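Side-chain contacts in RhCC (Rhodococcus jostii, PDB 4U5R), which probably works as a cofactor-independent oxygenase of the tautomerase superfamily, a magnesium-binding protein built on the beta-alpha-beta motif: residues B[13-16]-B[17-20]; B[82-85]-B[86-90]; B[91-94]-B[95-99]. The protein carries 1 engineered substitution. One frame throughout, in Å; residues are numbered along the deposited sequence.

Contact 1: B[13-16]-B[17-20]; sequences TPDD and KEQL
Lys17 doubles back on the carbonyl that holds its own backbone: its N donates to Thr13 O over 3.0 Å, and its CE returns to lie 3.6 Å from that same Thr13 O. The setting is the N-cap and first two turns of helix 14-32, in the beta-alpha-beta unit formed with strands 2-8 and 40-46, and the helix N-terminus is closed by a textbook capping box. Thr13 is the N-cap, where OG1 takes the bond from Asp16 N at 2.9 Å. Asp16 repays it, since Thr13 N donates to Asp16 OD2 at 3.1 Å, meeting that oxygen from above the carboxylate plane rather than in it. OD2 also receives a salt bridge from Arg97, so one carboxylate oxygen serves both the cap and a distant loop.

The return of Lys17 follows from its torsions: CG leaves beside the backbone N (chi1 -72°), and a bend at chi3 (-88°) lays the chain back along the turn. NZ then donates to Glu49 O of the second subunit. With an alanine here, that Glu49 carbonyl is likely to lose its lysine donor, and Thr13 O the methylenes that now lie beside it.

On another side of the helix, Asp15 OD1 and Glu18 OE1 stand 4.4 Å apart, two like charges bridged by a water that donates to Asp15 OD1 and, weakly, to Glu18 OE1. Their repulsion is probably eased by the partial positive charge of the helix N-terminus and by Lys56 of the second subunit, which salt-bridges Glu18 OE2. Gln19 runs back in extended form over Asp15, its CG 3.2 Å from Asp15 O, the oxygen to which Gln19 N donates.

Contact 2: B[82-85]-B[86-90]; sequences MMTV and AEEKL
Regular alpha-helical bonds tie Met82-Val85 to the turn that follows, from Ala86 N to Met82 O at 2.9 Å through to Lys89 N to Val85 O at 3.0 Å. Around this frame the side chains pair four residues apart. Met82 bends at chi2 and chi3, bringing its methyl CE to 4.1 Å from Ala86 CB, a purely apolar touch. Val85 and Lys89 lie side by side and point the same way, with Val85 CG1 4.1 Å from Lys89 CE; Lys89 achieves this by bending at chi2 (-59°), and its NZ makes a weak hydrogen bond to Ser26 OG on helix 14-32. Thr84 and Glu88, both exposed, also run alongside each other: Thr84 CG2 sits 3.8 Å from Glu88 OE2, while Thr84 OG1 bonds back to Ala80 O within the helix.

Helix 76-90 is the crossover of the beta-alpha-beta unit with strands 61-68 and 100-107; Val85 meets Ile27 and Tyr31 of helix 14-32, and Glu87 turns its carboxylate inward, OE1 bonding Trp101 NE1. The helix is amphipathic here, with Met82, Met83, Val85 and Ala86 buried and Glu88 facing outward. Backbone bonds hold the turn; the Met82-Ala86 and Val85-Lys89 touches add apolar packing, and no salt bridge joins the two segments.

Contact 3: B[91-94]-B[95-99]; sequences APFI and KERGY
Ile94 and Tyr99 cross at about a right angle, Ile94 CG2 touching Tyr99 CB at 3.9 Å, and this apolar clasp closes a Schellman motif. Its two bonds are in place around the 3-10 turn 95-97: Tyr99 N reaches back to Ile94 O at 3.2 Å, and Gly98 N donates to Lys95 O at 3.0 Å. Gly98 takes the left-handed backbone angles the motif needs, where a side chain would jam against the preceding carbonyl. Ile94 O accepts a second bond, from Arg97 N at 3.1 Å; the two donors come from opposite faces of the carbonyl plane, and the edge of the Tyr99 ring lies beside the same oxygen.

Phe93 and Arg97 instead run side by side and point the same way. Arg97 leaves with CG beside its backbone N (chi1 -65°) and then stays extended to NE, passing along the Phe93 carbonyl with CD 3.4 Å from Phe93 O. Phe93 CD1 lies over one face of the guanidinium, 3.9 Å from Arg97 NH2, but the two planes stand 53° apart, so this is no parallel stack. NH2 donates to a water in the guanidinium plane that gives only a weak bond to Pro92 O, while NH1 is in the salt bridge to Asp16 OD2.

Glu96, extended beyond CG, lies back over the Ala91 carbonyl, with CB and CG beside Ala91 O, the oxygen that Glu96 N bonds at 2.8 Å. A second water links Glu96 OE1 to Pro92 O.

The loop after helix 76-90 therefore divides its chemistry. Backbone bonds fix the reversal, solvent serves Pro92 O, and Phe93 O is buried without a polar partner, a cost that falls among Arg97 methylenes and the Tyr99 ring.

Overall arrangement
Contact 1 opens one helix, 14-32; contacts 2 and 3 end another, 76-90, and lead out of it, contact 3 turning the chain into strand 100-107. Contacts 1 and 3 are surface sites rich in charge, caps and water, whereas contact 2 is partly buried and mainly apolar. Leu20 of contact 1 packs by CD1 on Leu90 of contact 2. Contacts 1 and 3 are tied by the Asp16-Arg97 salt bridge, and the ring of Phe93 lies against Gln19 and Leu20. Contacts 2 and 3 simply adjoin in sequence. Contact 1 also faces the second subunit, while Met83 and Glu87 of contact 2 pack on Arg114 of the third.

Contact 1: B[13-16]-B[17-20]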
loop_
_atom_site.group_PDB
_atom_site.type_symbol
_atom_site.label_atom_id
_atom_site.label_comp_id
_atom_site.label_asym_id
_atom_site.label_seq_id
_atom_site.Cartn_x
_atom_site.Cartn_y
_atom_site.Cartn_z
ATOM N N THR B 13 14.030 15.512 -12.080
ATOM C CA THR B 13 15.390 15.112 -12.444
ATOM C C THR B 13 15.994 14.272 -11.329
ATOM O O THR B 13 15.473 14.262 -10.215
ATOM C CB THR B 13 16.299 16.332 -12.683
ATOM O OG1 THR B 13 16.439 17.062 -11.459
ATOM C CG2 THR B 13 15.727 17.240 -13.771
ATOM N N PRO B 14 17.107 13.574 -11.610
ATOM C CA PRO B 14 17.770 12.869 -10.506
ATOM C C PRO B 14 18.147 13.813 -9.350
ATOM O O PRO B 14 17.990 13.458 -8.172
ATOM C CB PRO B 14 19.015 12.273 -11.173
ATOM C CG PRO B 14 18.619 12.090 -12.590
ATOM C CD PRO B 14 17.701 13.237 -12.918
ATOM N N ASP B 15 18.620 15.014 -9.683
ATOM C CA ASP B 15 18.916 16.015 -8.667
ATOM C C ASP B 15 17.666 16.411 -7.873
ATOM O O ASP B 15 17.738 16.531 -6.655
ATOM C CB ASP B 15 19.565 17.247 -9.304
ATOM C CG ASP B 15 21.003 16.991 -9.733
ATOM O OD1 ASP B 15 21.582 15.968 -9.303
ATOM O OD2 ASP B 15 21.557 17.812 -10.495
ATOM N N ASP B 16 16.529 16.585 -8.555
ATOM C CA ASP B 16 15.244 16.834 -7.879
ATOM C C ASP B 16 14.910 15.746 -6.863
ATOM O O ASP B 16 14.434 16.025 -5.769
ATOM C CB ASP B 16 14.080 16.885 -8.876
ATOM C CG ASP B 16 13.991 18.185 -9.661
ATOM O OD1 ASP B 16 14.600 19.216 -9.283
ATOM O OD2 ASP B 16 13.263 18.159 -10.677
ATOM N N LYS B 17 15.123 14.498 -7.256
ATOM C CA LYS B 17 14.729 13.385 -6.397
ATOM C C LYS B 17 15.641 13.299 -5.172
ATOM O O LYS B 17 15.193 12.992 -4.062
ATOM C CB LYS B 17 14.725 12.081 -7.202
ATOM C CG LYS B 17 13.569 12.010 -8.187
ATOM C CD LYS B 17 13.552 10.739 -9.011
ATOM C CE LYS B 17 14.395 10.876 -10.272
ATOM N NZ LYS B 17 14.187 9.702 -11.161
ATOM N N GLU B 18 16.920 13.595 -5.372
ATOM C CA GLU B 18 17.859 13.683 -4.262
ATOM C C GLU B 18 17.460 14.788 -3.279
ATOM O O GLU B 18 17.355 14.555 -2.069
ATOM C CB GLU B 18 19.269 13.926 -4.796
ATOM C CG GLU B 18 20.349 13.830 -3.744
ATOM C CD GLU B 18 21.722 13.796 -4.370
ATOM O OE1 GLU B 18 22.040 14.722 -5.146
ATOM O OE2 GLU B 18 22.472 12.834 -4.104
ATOM N N GLN B 19 17.207 15.984 -3.804
ATOM C CA GLN B 19 16.813 17.118 -2.978
ATOM C C GLN B 19 15.506 16.884 -2.227
ATOM O O GLN B 19 15.429 17.170 -1.032
ATOM C CB GLN B 19 16.708 18.385 -3.835
ATOM C CG GLN B 19 18.061 18.836 -4.391
ATOM C CD GLN B 19 17.955 20.017 -5.344
ATOM O OE1 GLN B 19 17.000 20.791 -5.294
ATOM N NE2 GLN B 19 18.945 20.159 -6.220
ATOM N N LEU B 20 14.486 16.363 -2.911
ATOM C CA LEU B 20 13.200 16.115 -2.260
ATOM C C LEU B 20 13.272 14.966 -1.237
ATOM O O LEU B 20 12.717 15.089 -0.140
ATOM C CB LEU B 20 12.125 15.833 -3.312
ATOM C CG LEU B 20 10.733 15.469 -2.787
ATOM C CD1 LEU B 20 10.220 16.446 -1.730
ATOM C CD2 LEU B 20 9.769 15.378 -3.963
HETATM O O HOH W 1 21.535 13.438 -8.115
#

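Contact 2: B[82-85]-B[86-90]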
loop_
_atom_site.group_PDB
_atom_site.type_symbol
_atom_site.label_atom_id
_atom_site.label_comp_id
_atom_site.label_asym_id
_atom_site.label_seq_id
_atom_site.Cartn_x
_atom_site.Cartn_y
_atom_site.Cartn_z
ATOM N N MET B 82 2.732 16.613 11.641
ATOM C CA MET B 82 3.311 15.747 10.618
ATOM C C MET B 82 2.827 16.114 9.208
ATOM O O MET B 82 3.635 16.232 8.268
ATOM C CB MET B 82 2.976 14.277 10.907
ATOM C CG MET B 82 3.374 13.324 9.777
ATOM S SD MET B 82 5.161 13.262 9.587
ATOM C CE MET B 82 5.309 13.130 7.806
ATOM N N MET B 83 1.512 16.276 9.066
ATOM C CA MET B 83 0.922 16.702 7.797
ATOM C C MET B 83 1.420 18.086 7.408
ATOM O O MET B 83 1.728 18.339 6.244
ATOM C CB MET B 83 -0.612 16.701 7.873
ATOM C CG MET B 83 -1.208 15.361 8.277
ATOM S SD MET B 83 -0.493 13.931 7.421
ATOM C CE MET B 83 -0.993 14.147 5.702
ATOM N N THR B 84 1.513 18.979 8.388
ATOM C CA THR B 84 1.937 20.344 8.106
ATOM C C THR B 84 3.374 20.357 7.597
ATOM O O THR B 84 3.683 20.982 6.584
ATOM C CB THR B 84 1.799 21.242 9.356
ATOM O OG1 THR B 84 0.414 21.327 9.718
ATOM C CG2 THR B 84 2.333 22.642 9.078
ATOM N N VAL B 85 4.253 19.635 8.279
ATOM C CA VAL B 85 5.651 19.610 7.878
ATOM C C VAL B 85 5.863 18.882 6.536
ATOM O O VAL B 85 6.669 19.309 5.708
ATOM C CB VAL B 85 6.512 18.966 8.978
ATOM C CG1 VAL B 85 7.951 18.867 8.527
ATOM C CG2 VAL B 85 6.423 19.798 10.249
ATOM N N ALA B 86 5.122 17.804 6.309
ATOM C CA ALA B 86 5.182 17.095 5.036
ATOM C C ALA B 86 4.856 18.030 3.869
ATOM O O ALA B 86 5.572 18.045 2.877
ATOM C CB ALA B 86 4.227 15.915 5.039
ATOM N N GLU B 87 3.790 18.816 4.002
ATOM C CA GLU B 87 3.392 19.717 2.922
ATOM C C GLU B 87 4.435 20.805 2.726
ATOM O O GLU B 87 4.702 21.229 1.600
ATOM C CB GLU B 87 2.016 20.343 3.198
ATOM C CG GLU B 87 0.863 19.350 3.211
ATOM C CD GLU B 87 0.483 18.835 1.831
ATOM O OE1 GLU B 87 1.045 19.312 0.816
ATOM O OE2 GLU B 87 -0.386 17.938 1.775
ATOM N N GLU B 88 5.040 21.232 3.829
ATOM C CA GLU B 88 6.101 22.234 3.784
ATOM C C GLU B 88 7.297 21.766 2.947
ATOM O O GLU B 88 7.833 22.538 2.155
ATOM C CB GLU B 88 6.540 22.597 5.210
ATOM C CG GLU B 88 5.695 23.695 5.845
ATOM C CD GLU B 88 6.020 23.943 7.310
ATOM O OE1 GLU B 88 6.987 23.340 7.828
ATOM O OE2 GLU B 88 5.294 24.735 7.950
ATOM N N LYS B 89 7.695 20.502 3.100
ATOM C CA LYS B 89 8.813 19.944 2.326
ATOM C C LYS B 89 8.468 19.707 0.858
ATOM O O LYS B 89 9.315 19.843 -0.021
ATOM C CB LYS B 89 9.282 18.621 2.944
ATOM C CG LYS B 89 9.619 18.709 4.420
ATOM C CD LYS B 89 10.720 19.738 4.653
ATOM C CE LYS B 89 11.187 19.730 6.103
ATOM N NZ LYS B 89 12.371 20.616 6.311
ATOM N N LEU B 90 7.220 19.330 0.604
ATOM C CA LEU B 90 6.771 19.016 -0.748
ATOM C C LEU B 90 6.565 20.246 -1.622
ATOM O O LEU B 90 6.778 20.187 -2.836
ATOM C CB LEU B 90 5.455 18.230 -0.706
ATOM C CG LEU B 90 5.440 16.827 -0.098
ATOM C CD1 LEU B 90 4.000 16.359 0.019
ATOM C CD2 LEU B 90 6.236 15.866 -0.942
#

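Contact 3: B[91-94]-B[95-99]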
loop_
_atom_site.group_PDB
_atom_site.type_symbol
_atom_site.label_atom_id
_atom_site.label_comp_id
_atom_site.label_asym_id
_atom_site.label_seq_id
_atom_site.Cartn_x
_atom_site.Cartn_y
_atom_site.Cartn_z
ATOM N N ALA B 91 6.154 21.355 -1.009
ATOM C CA ALA B 91 5.692 22.536 -1.755
ATOM C C ALA B 91 6.660 23.069 -2.826
ATOM O O ALA B 91 6.212 23.414 -3.912
ATOM C CB ALA B 91 5.338 23.658 -0.781
ATOM N N PRO B 92 7.979 23.134 -2.538
ATOM C CA PRO B 92 8.862 23.658 -3.594
ATOM C C PRO B 92 8.921 22.819 -4.871
ATOM O O PRO B 92 9.170 23.377 -5.954
ATOM C CB PRO B 92 10.235 23.689 -2.908
ATOM C CG PRO B 92 9.901 23.865 -1.463
ATOM C CD PRO B 92 8.708 22.970 -1.267
ATOM N N PHE B 93 8.661 21.518 -4.757
ATOM C CA PHE B 93 8.749 20.601 -5.897
ATOM C C PHE B 93 7.408 20.297 -6.555
ATOM O O PHE B 93 7.367 19.875 -7.710
ATOM C CB PHE B 93 9.390 19.281 -5.452
ATOM C CG PHE B 93 10.748 19.444 -4.825
ATOM C CD1 PHE B 93 11.903 19.404 -5.598
ATOM C CD2 PHE B 93 10.867 19.610 -3.455
ATOM C CE1 PHE B 93 13.156 19.551 -5.010
ATOM C CE2 PHE B 93 12.112 19.767 -2.865
ATOM C CZ PHE B 93 13.259 19.729 -3.645
ATOM N N ILE B 94 6.325 20.493 -5.815
ATOM C CA ILE B 94 5.013 20.056 -6.278
ATOM C C ILE B 94 4.046 21.250 -6.373
ATOM O O ILE B 94 3.781 21.729 -7.482
ATOM C CB ILE B 94 4.482 18.930 -5.366
ATOM C CG1 ILE B 94 5.447 17.741 -5.462
ATOM C CG2 ILE B 94 3.097 18.484 -5.803
ATOM C CD1 ILE B 94 5.227 16.668 -4.424
ATOM N N LYS B 95 3.543 21.755 -5.248
ATOM C CA LYS B 95 2.652 22.925 -5.287
ATOM C C LYS B 95 3.225 24.061 -6.133
ATOM O O LYS B 95 2.541 24.574 -7.028
ATOM C CB LYS B 95 2.357 23.441 -3.873
ATOM C CG LYS B 95 1.489 24.709 -3.830
ATOM C CD LYS B 95 1.227 25.155 -2.391
ATOM C CE LYS B 95 0.247 26.323 -2.319
ATOM N NZ LYS B 95 -1.155 25.882 -2.625
ATOM N N GLU B 96 4.485 24.411 -5.891
ATOM C CA GLU B 96 5.070 25.608 -6.510
ATOM C C GLU B 96 5.515 25.395 -7.963
ATOM O O GLU B 96 5.951 26.344 -8.622
ATOM C CB GLU B 96 6.239 26.111 -5.653
ATOM C CG GLU B 96 5.772 26.632 -4.296
ATOM C CD GLU B 96 6.911 26.973 -3.344
ATOM O OE1 GLU B 96 8.057 27.143 -3.805
ATOM O OE2 GLU B 96 6.655 27.061 -2.122
ATOM N N ARG B 97 5.374 24.172 -8.473
ATOM C CA ARG B 97 5.601 23.903 -9.888
ATOM C C ARG B 97 4.273 23.705 -10.614
ATOM O O ARG B 97 4.247 23.310 -11.778
ATOM C CB ARG B 97 6.495 22.674 -10.077
ATOM C CG ARG B 97 7.905 22.883 -9.548
ATOM C CD ARG B 97 8.834 21.792 -10.038
ATOM N NE ARG B 97 10.165 21.916 -9.447
ATOM C CZ ARG B 97 11.149 21.037 -9.631
ATOM N NH1 ARG B 97 10.954 19.975 -10.409
ATOM N NH2 ARG B 97 12.330 21.227 -9.053
ATOM N N GLY B 98 3.173 23.958 -9.908
ATOM C CA GLY B 98 1.865 23.986 -10.537
ATOM C C GLY B 98 1.147 22.652 -10.632
ATOM O O GLY B 98 0.128 22.543 -11.313
ATOM N N TYR B 99 1.660 21.641 -9.938
ATOM C CA TYR B 99 1.008 20.333 -9.921
ATOM C C TYR B 99 -0.195 20.294 -8.994
ATOM O O TYR B 99 -0.286 21.067 -8.041
ATOM C CB TYR B 99 1.987 19.238 -9.472
ATOM C CG TYR B 99 3.112 18.994 -10.438
ATOM C CD1 TYR B 99 2.892 18.307 -11.622
ATOM C CD2 TYR B 99 4.397 19.450 -10.170
ATOM C CE1 TYR B 99 3.921 18.073 -12.518
ATOM C CE2 TYR B 99 5.433 19.228 -11.067
ATOM C CZ TYR B 99 5.185 18.546 -12.237
ATOM O OH TYR B 99 6.207 18.316 -13.126
HETATM O O HOH W 2 9.940 26.136 -6.033
HETATM O O HOH W 3 12.344 23.152 -7.053
#